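Local coordinates for protein proline dehydrogenase (PDB 4H6Q) that catalyses the FAD-dependent oxidation of L-proline to delta-1-pyrroline-5-carboxylate, the first step of proline breakdown to glutamate, passing the electrons to a quinone, at residues A[179-182]-A[183-186]; A[137-140]-A[141-145]. One frame throughout, in Å; residues are numbered along the deposited sequence.

How the interactions relate
Both contacts are local turns of the beta8-alpha8 barrel, in series along the chain and each partly buried. Interaction 2 follows strand 133-136 and leads into helix 144-158; it lies nearer the middle of the chain and bonds the flavin. Interaction 1 leaves helix 174-180 and runs back toward strand 188-191, more peripheral and with exposed charged side chains. Their centres are about 18 Å apart, yet helix 144-158 serves both: it starts in interaction 2, and farther along it packs against the leucines and proline of interaction 1. Segment 137-145 adds carboxylate, hydroxyl and water bonds to its backbone ones, whereas 179-186 combines backbone turns with a small apolar side.

Interaction 1: A[179-182]-A[183-186]; sequences ASLD and DLRP
The alpha-beta connection of the barrel that carries the chain from helix 174-180 toward strand 188-191 is built here from short turns, in which Leu181 meets Leu184 and Pro186 while Asp182 meets Arg185. Two successive i to i+3 bonds, those of 3-10 winding, shape it: Leu184 N donates to Leu181 O at 2.9 Å, and Arg185 N to Asp182 O at 3.0 Å. At Arg185 the backbone then takes up a left-handed conformation (phi 48°), which ends the winding. Pro186, with no N-H to continue the series, folds back so that its CD lies 3.3 Å from Leu181 O and its CG reaches Leu181 CB at 4.0 Å. The leucine side chains meet through one methyl each, Leu181 CD2 and Leu184 CD1 being 3.9 Å apart. In both, chi1 (-67° and -63°) lays CG beside the backbone N, and the two side chains face helix 144-158, where Leu181 packs on Leu148, Leu184 on Val155 and Pro186 on Phe151.

The charged groups are held from outside the turn: Asp182 by a salt bridge to Arg178, Asp183 by one to Arg152, and the guanidinium of Arg185 by Gly224 O and Asn225. Asp183 OD1 approaches Ser180 O to 3.2 Å, a pairing of two acceptors that is not a bond and is probably mildly unfavourable. Cohesion within the turn thus comes from backbone bonds and apolar side-chain packing, while Asp182 ties it back to its own helix, Asp183 to helix 144-158, and Arg185 to the loop at Gly224 and Asn225.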
ATOM      1  N   ALA A 179     -18.440  -3.113   3.210  1.00 14.04           N
ATOM      2  CA  ALA A 179     -19.662  -2.634   3.841  1.00 15.47           C
ATOM      3  C   ALA A 179     -19.582  -2.665   5.361  1.00 15.18           C
ATOM      4  O   ALA A 179     -20.105  -1.747   6.018  1.00 17.17           O
ATOM      5  CB  ALA A 179     -20.872  -3.478   3.350  1.00 17.88           C
ATOM      6  N   SER A 180     -18.910  -3.679   5.926  1.00 15.84           N
ATOM      7  CA  SER A 180     -18.828  -3.810   7.382  1.00 16.34           C
ATOM      8  C   SER A 180     -18.027  -2.687   8.015  1.00 16.44           C
ATOM      9  O   SER A 180     -18.166  -2.400   9.207  1.00 16.51           O
ATOM     10  CB  SER A 180     -18.216  -5.162   7.786  1.00 16.29           C
ATOM     11  OG  SER A 180     -16.776  -5.127   7.639  1.00 19.42           O
ATOM     12  N   LEU A 181     -17.220  -2.006   7.208  1.00 14.89           N
ATOM     13  CA  LEU A 181     -16.321  -0.972   7.694  1.00 15.17           C
ATOM     14  C   LEU A 181     -16.900   0.439   7.562  1.00 14.86           C
ATOM     15  O   LEU A 181     -16.256   1.413   8.008  1.00 15.07           O
ATOM     16  CB  LEU A 181     -14.957  -1.046   6.973  1.00 14.95           C
ATOM     17  CG  LEU A 181     -14.139  -2.311   7.301  1.00 14.42           C
ATOM     18  CD1 LEU A 181     -13.018  -2.436   6.292  1.00 15.73           C
ATOM     19  CD2 LEU A 181     -13.583  -2.250   8.718  1.00 16.11           C
ATOM     20  N   ASP A 182     -18.090   0.576   6.962  1.00 15.30           N
ATOM     21  CA  ASP A 182     -18.588   1.915   6.614  1.00 16.42           C
ATOM     22  C   ASP A 182     -18.765   2.864   7.800  1.00 16.98           C
ATOM     23  O   ASP A 182     -18.653   4.088   7.638  1.00 18.13           O
ATOM     24  CB  ASP A 182     -19.904   1.864   5.822  1.00 17.75           C
ATOM     25  CG  ASP A 182     -19.698   1.756   4.310  1.00 18.25           C
ATOM     26  OD1 ASP A 182     -18.659   2.190   3.798  1.00 17.83           O
ATOM     27  OD2 ASP A 182     -20.617   1.278   3.598  1.00 20.69           O
ATOM     28  N   ASP A 183     -19.018   2.327   8.988  1.00 16.78           N
ATOM     29  CA  ASP A 183     -19.209   3.176  10.168  1.00 17.22           C
ATOM     30  C   ASP A 183     -17.930   3.911  10.549  1.00 16.59           C
ATOM     31  O   ASP A 183     -17.973   4.954  11.221  1.00 20.19           O
ATOM     32  CB  ASP A 183     -19.707   2.350  11.376  1.00 17.88           C
ATOM     33  CG  ASP A 183     -18.753   1.209  11.709  1.00 18.50           C
ATOM     34  OD1 ASP A 183     -18.555   0.301  10.861  1.00 18.38           O
ATOM     35  OD2 ASP A 183     -18.172   1.226  12.804  1.00 19.40           O
ATOM     36  N   LEU A 184     -16.791   3.393  10.093  1.00 16.09           N
ATOM     37  CA  LEU A 184     -15.521   4.014  10.397  1.00 14.35           C
ATOM     38  C   LEU A 184     -15.163   5.130   9.400  1.00 15.00           C
ATOM     39  O   LEU A 184     -14.144   5.813   9.585  1.00 15.43           O
ATOM     40  CB  LEU A 184     -14.376   2.949  10.321  1.00 14.54           C
ATOM     41  CG  LEU A 184     -14.527   1.825  11.356  1.00 15.33           C
ATOM     42  CD1 LEU A 184     -13.412   0.811  11.098  1.00 16.96           C
ATOM     43  CD2 LEU A 184     -14.453   2.298  12.784  1.00 17.34           C
ATOM     44  N   ARG A 185     -15.955   5.281   8.321  1.00 14.40           N
ATOM     45  CA  ARG A 185     -15.651   6.208   7.198  1.00 15.75           C
ATOM     46  C   ARG A 185     -14.204   6.026   6.737  1.00 12.98           C
ATOM     47  O   ARG A 185     -13.425   6.988   6.665  1.00 13.88           O
ATOM     48  CB  ARG A 185     -15.896   7.696   7.632  1.00 19.15           C
ATOM     49  CG  ARG A 185     -17.222   7.989   8.339  1.00 26.29           C
ATOM     50  CD  ARG A 185     -18.308   7.996   7.312  1.00 30.30           C
ATOM     51  NE  ARG A 185     -17.918   8.705   6.088  1.00 35.50           N
ATOM     52  CZ  ARG A 185     -17.837  10.032   5.934  1.00 35.71           C
ATOM     53  NH1 ARG A 185     -18.096  10.868   6.937  1.00 34.74           N
ATOM     54  NH2 ARG A 185     -17.462  10.529   4.752  1.00 34.63           N
ATOM     55  N   PRO A 186     -13.799   4.791   6.426  1.00 12.41           N
ATOM     56  CA  PRO A 186     -12.358   4.519   6.296  1.00 11.34           C
ATOM     57  C   PRO A 186     -11.752   4.864   4.970  1.00 10.44           C
ATOM     58  O   PRO A 186     -12.440   4.796   3.912  1.00 10.93           O
ATOM     59  CB  PRO A 186     -12.293   3.011   6.488  1.00 12.65           C
ATOM     60  CG  PRO A 186     -13.585   2.546   5.800  1.00 11.40           C
ATOM     61  CD  PRO A 186     -14.636   3.590   6.184  1.00 12.72           C
TER

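Interaction 2: A[137-140]-A[141-145]; sequences DMED and HTRVD. With FAD (flavin-adenine dinucleotide), chain C.
The side chain of Asp140 binds Thr142 in an Asx turn that leads from the loop after barrel strand 133-136 into helix 144-158. Its OD1 takes two bonds from one residue: Thr142 OG1 donates at 2.6 Å, on the syn side and nearly in the carboxylate plane, whereas Thr142 N donates at 3.2 Å from above that plane. In the main chain, Arg143 N donates to Asp140 O at 3.0 Å and closes the first 3-10 turn. Asp140 has CG between its backbone N and carbonyl carbon (chi1 68°), which brings OD1 within reach of both Thr142 N and OG1, and the two bonds to OD1 hold the carboxylate against rotation.

NH1 of Arg143 is bonded to Gln106, while NE reaches Asp140 through a water. Glu139 comes near the same side chain, but its carboxylate is bonded to Ser102.

Next to the turn, Met138 links this helix start to the cofactor. Its thioether, bent back at chi2 and chi3, crosses Val144 at about a right angle, SD lying 3.9 Å from Val144 CG2, and also packs on strand 163-168. The backbone of Met138 pairs with the pyrimidine edge of the flavin: FAD N3 donates to Met138 O at 2.8 Å, almost straight at 169°, and Met138 N donates to FAD O4 at a longer 3.3 Å. The preceding Asp137, probably an active-site residue, touches the proline analogue, forms salt bridges to Lys100 and Arg189 and is hydrogen-bonded to Tyr280. Asp140 OD2 and Arg143 NE, 4.2 Å apart and so beyond a direct salt bridge, are bridged by the water, which donates to OD2, accepts from NE, at 2.7 Å each, and lies in the guanidinium plane at its edge.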
ATOM      1  N   ASP A 137      -1.133  -2.589   4.615  1.00  9.81           N
ATOM      2  CA  ASP A 137      -1.261  -3.383   3.380  1.00  9.86           C
ATOM      3  C   ASP A 137      -2.021  -4.692   3.699  1.00 11.04           C
ATOM      4  O   ASP A 137      -1.997  -5.206   4.828  1.00 11.91           O
ATOM      5  CB  ASP A 137       0.124  -3.750   2.858  1.00  9.22           C
ATOM      6  CG  ASP A 137       0.848  -2.616   2.166  1.00  9.40           C
ATOM      7  OD1 ASP A 137       0.269  -1.541   1.891  1.00 11.68           O
ATOM      8  OD2 ASP A 137       2.076  -2.869   1.871  1.00 11.46           O
ATOM      9  N   MET A 138      -2.706  -5.221   2.702  1.00 10.51           N
ATOM     10  CA  MET A 138      -3.357  -6.515   2.886  1.00 10.59           C
ATOM     11  C   MET A 138      -2.505  -7.652   2.335  1.00 10.42           C
ATOM     12  O   MET A 138      -2.106  -7.633   1.157  1.00 11.68           O
ATOM     13  CB  MET A 138      -4.768  -6.546   2.287  1.00 12.14           C
ATOM     14  CG  MET A 138      -5.596  -7.760   2.787  1.00 11.71           C
ATOM     15  SD  MET A 138      -5.933  -7.733   4.581  1.00 12.88           S
ATOM     16  CE  MET A 138      -7.091  -6.397   4.727  1.00 15.17           C
ATOM     17  N   GLU A 139      -2.178  -8.630   3.182  1.00 10.84           N
ATOM     18  CA  GLU A 139      -1.366  -9.760   2.798  1.00 12.06           C
ATOM     19  C   GLU A 139      -2.254 -10.934   2.378  1.00 12.57           C
ATOM     20  O   GLU A 139      -3.342 -10.696   1.833  1.00 13.13           O
ATOM     21  CB  GLU A 139      -0.334 -10.063   3.917  1.00 13.50           C
ATOM     22  CG  GLU A 139       0.563  -8.808   4.182  1.00 12.67           C
ATOM     23  CD  GLU A 139       1.640  -9.067   5.209  1.00 13.99           C
ATOM     24  OE1 GLU A 139       1.409  -8.770   6.417  1.00 14.90           O
ATOM     25  OE2 GLU A 139       2.725  -9.584   4.814  1.00 14.58           O
ATOM     26  N   ASP A 140      -1.823 -12.182   2.560  1.00 13.33           N
ATOM     27  CA  ASP A 140      -2.602 -13.299   2.011  1.00 14.08           C
ATOM     28  C   ASP A 140      -3.874 -13.558   2.855  1.00 14.16           C
ATOM     29  O   ASP A 140      -4.070 -12.932   3.900  1.00 15.21           O
ATOM     30  CB  ASP A 140      -1.746 -14.564   2.046  1.00 16.53           C
ATOM     31  CG  ASP A 140      -1.484 -15.013   3.464  1.00 17.89           C
ATOM     32  OD1 ASP A 140      -2.169 -15.909   3.974  1.00 19.23           O
ATOM     33  OD2 ASP A 140      -0.620 -14.384   4.132  1.00 18.70           O
ATOM     34  N   HIS A 141      -4.762 -14.446   2.389  1.00 14.41           N
ATOM     35  CA  HIS A 141      -6.127 -14.480   2.941  1.00 14.78           C
ATOM     36  C   HIS A 141      -6.199 -14.875   4.415  1.00 14.83           C
ATOM     37  O   HIS A 141      -7.201 -14.553   5.089  1.00 14.95           O
ATOM     38  CB  HIS A 141      -7.085 -15.342   2.089  1.00 16.31           C
ATOM     39  CG  HIS A 141      -7.020 -16.810   2.400  1.00 17.60           C
ATOM     40  ND1 HIS A 141      -6.267 -17.709   1.659  1.00 19.15           N
ATOM     41  CD2 HIS A 141      -7.627 -17.546   3.370  1.00 18.70           C
ATOM     42  CE1 HIS A 141      -6.420 -18.929   2.161  1.00 19.70           C
ATOM     43  NE2 HIS A 141      -7.222 -18.854   3.211  1.00 20.68           N
ATOM     44  N   THR A 142      -5.170 -15.592   4.900  1.00 15.90           N
ATOM     45  CA  THR A 142      -5.128 -16.010   6.297  1.00 16.65           C
ATOM     46  C   THR A 142      -4.974 -14.869   7.284  1.00 16.45           C
ATOM     47  O   THR A 142      -5.164 -15.075   8.480  1.00 17.72           O
ATOM     48  CB  THR A 142      -4.027 -17.076   6.565  1.00 16.98           C
ATOM     49  OG1 THR A 142      -2.732 -16.427   6.500  1.00 17.58           O
ATOM     50  CG2 THR A 142      -4.135 -18.265   5.545  1.00 19.35           C
ATOM     51  N   ARG A 143      -4.652 -13.672   6.789  1.00 14.77           N
ATOM     52  CA  ARG A 143      -4.388 -12.519   7.664  1.00 14.35           C
ATOM     53  C   ARG A 143      -5.495 -11.469   7.586  1.00 13.51           C
ATOM     54  O   ARG A 143      -5.420 -10.440   8.245  1.00 14.67           O
ATOM     55  CB  ARG A 143      -3.006 -11.910   7.338  1.00 16.28           C
ATOM     56  CG  ARG A 143      -1.867 -12.834   7.859  1.00 18.28           C
ATOM     57  CD  ARG A 143      -0.485 -12.331   7.456  1.00 19.54           C
ATOM     58  NE  ARG A 143       0.536 -13.262   7.978  1.00 19.13           N
ATOM     59  CZ  ARG A 143       1.155 -13.139   9.149  1.00 17.83           C
ATOM     60  NH1 ARG A 143       0.893 -12.111   9.956  1.00 17.84           N
ATOM     61  NH2 ARG A 143       2.073 -14.023   9.486  1.00 18.02           N
ATOM     62  N   VAL A 144      -6.521 -11.691   6.756  1.00 13.62           N
ATOM     63  CA  VAL A 144      -7.559 -10.655   6.533  1.00 13.73           C
ATOM     64  C   VAL A 144      -8.368 -10.376   7.800  1.00 13.72           C
ATOM     65  O   VAL A 144      -8.522  -9.201   8.176  1.00 14.60           O
ATOM     66  CB  VAL A 144      -8.520 -11.046   5.368  1.00 13.28           C
ATOM     67  CG1 VAL A 144      -9.644 -10.012   5.251  1.00 14.10           C
ATOM     68  CG2 VAL A 144      -7.750 -11.191   4.059  1.00 14.92           C
ATOM     69  N   ASP A 145      -8.851 -11.409   8.503  1.00 14.55           N
ATOM     70  CA  ASP A 145      -9.665 -11.156   9.699  1.00 14.72           C
ATOM     71  C   ASP A 145      -8.911 -10.369  10.750  1.00 15.08           C
ATOM     72  O   ASP A 145      -9.413  -9.352  11.268  1.00 16.46           O
ATOM     73  CB  ASP A 145     -10.190 -12.490  10.279  1.00 18.02           C
ATOM     74  CG  ASP A 145     -11.296 -13.086   9.416  1.00 21.86           C
ATOM     75  OD1 ASP A 145     -11.224 -14.259   9.009  1.00 32.15           O
ATOM     76  OD2 ASP A 145     -12.253 -12.383   9.146  1.00 25.43           O
TER
HETATM   77  PA  FAD C2001      -3.179  -6.222 -14.072  0.55 14.40           P
HETATM   78  O1A FAD C2001      -4.527  -6.643 -14.666  0.55 15.96           O
HETATM   79  O2A FAD C2001      -2.351  -7.260 -13.433  0.55 18.64           O
HETATM   80  O5B FAD C2001      -2.264  -5.512 -15.028  0.55 12.22           O
HETATM   81  C5B FAD C2001      -2.741  -4.405 -15.777  0.55 12.38           C
HETATM   82  C4B FAD C2001      -1.692  -3.811 -16.693  0.55 11.53           C
HETATM   83  O4B FAD C2001      -0.807  -3.062 -15.892  0.55 10.79           O
HETATM   84  C3B FAD C2001      -0.822  -4.812 -17.363  0.55 13.61           C
HETATM   85  O3B FAD C2001      -1.374  -5.389 -18.535  0.55 16.46           O
HETATM   86  C2B FAD C2001       0.396  -4.005 -17.606  0.55 11.61           C
HETATM   87  O2B FAD C2001       0.216  -3.069 -18.646  0.55 15.55           O
HETATM   88  C1B FAD C2001       0.511  -3.265 -16.312  0.55 10.69           C
HETATM   89  N9A FAD C2001       1.244  -3.992 -15.275  0.55  9.62           N
HETATM   90  C8A FAD C2001       0.752  -4.394 -14.035  0.55 10.01           C
HETATM   91  N7A FAD C2001       1.680  -5.029 -13.318  0.55  9.02           N
HETATM   92  C5A FAD C2001       2.843  -5.024 -14.082  0.55  7.85           C
HETATM   93  C6A FAD C2001       4.117  -5.526 -13.889  0.55  9.64           C
HETATM   94  N6A FAD C2001       4.484  -6.192 -12.682  0.55 10.71           N
HETATM   95  N1A FAD C2001       5.020  -5.357 -14.869  0.55 10.89           N
HETATM   96  C2A FAD C2001       4.720  -4.721 -16.020  0.55 12.06           C
HETATM   97  N3A FAD C2001       3.499  -4.221 -16.266  0.55 10.34           N
HETATM   98  C4A FAD C2001       2.582  -4.357 -15.314  0.55  9.21           C
HETATM   99  N1  FAD C2001      -2.254  -6.212  -3.625  0.55  8.53           N
HETATM  100  C2  FAD C2001      -2.367  -6.793  -2.400  0.55  8.69           C
HETATM  101  O2  FAD C2001      -2.775  -8.039  -2.370  0.55  7.61           O
HETATM  102  N3  FAD C2001      -2.095  -6.128  -1.235  0.55  9.52           N
HETATM  103  C4  FAD C2001      -1.674  -4.804  -1.243  0.55  9.88           C
HETATM  104  O4  FAD C2001      -1.393  -4.171  -0.087  0.55 10.22           O
HETATM  105  C4X FAD C2001      -1.529  -4.133  -2.537  0.55  9.57           C
HETATM  106  N5  FAD C2001      -1.118  -2.827  -2.609  0.55  8.53           N
HETATM  107  C5X FAD C2001      -1.044  -2.252  -3.858  0.55  6.88           C
HETATM  108  C6  FAD C2001      -0.637  -0.913  -3.966  0.55  6.56           C
HETATM  109  C7  FAD C2001      -0.580  -0.290  -5.239  0.55  7.52           C
HETATM  110  C7M FAD C2001      -0.140   1.167  -5.359  0.55  9.74           C
HETATM  111  C8  FAD C2001      -0.938  -1.040  -6.386  0.55  6.68           C
HETATM  112  C8M FAD C2001      -0.899  -0.416  -7.755  0.55  6.42           C
HETATM  113  C9  FAD C2001      -1.309  -2.388  -6.269  0.55  7.04           C
HETATM  114  C9A FAD C2001      -1.381  -2.983  -5.025  0.55  8.79           C
HETATM  115  N10 FAD C2001      -1.792  -4.327  -4.939  0.55 11.44           N
HETATM  116  C10 FAD C2001      -1.857  -4.910  -3.698  0.55  9.36           C
HETATM  117  C1' FAD C2001      -2.187  -5.097  -6.108  0.55 13.33           C
HETATM  118  C2' FAD C2001      -1.170  -6.026  -6.693  0.55 16.62           C
HETATM  119  O2' FAD C2001       0.097  -5.425  -6.454  0.55 17.79           O
HETATM  120  C3' FAD C2001      -1.816  -6.172  -8.093  0.55 19.73           C
HETATM  121  O3' FAD C2001      -2.600  -7.313  -8.275  0.55 17.45           O
HETATM  122  C4' FAD C2001      -0.956  -5.954  -9.274  0.55 21.36           C
HETATM  123  O4' FAD C2001      -0.469  -4.667  -9.129  0.55 21.81           O
HETATM  124  C5' FAD C2001      -1.809  -6.091 -10.527  0.55 18.59           C
HETATM  125  O5' FAD C2001      -1.640  -4.950 -11.310  0.55 13.44           O
HETATM  126  P   FAD C2001      -2.864  -4.151 -11.939  0.55 10.42           P
HETATM  127  O1P FAD C2001      -4.072  -3.776 -11.027  0.55  9.51           O
HETATM  128  O2P FAD C2001      -2.145  -3.063 -12.780  0.55 13.71           O
HETATM  129  O3P FAD C2001      -3.474  -5.078 -13.112  0.55 13.05           O
HETATM  130  O   HOH W   1       0.524 -15.423   6.320  1.00 18.97           O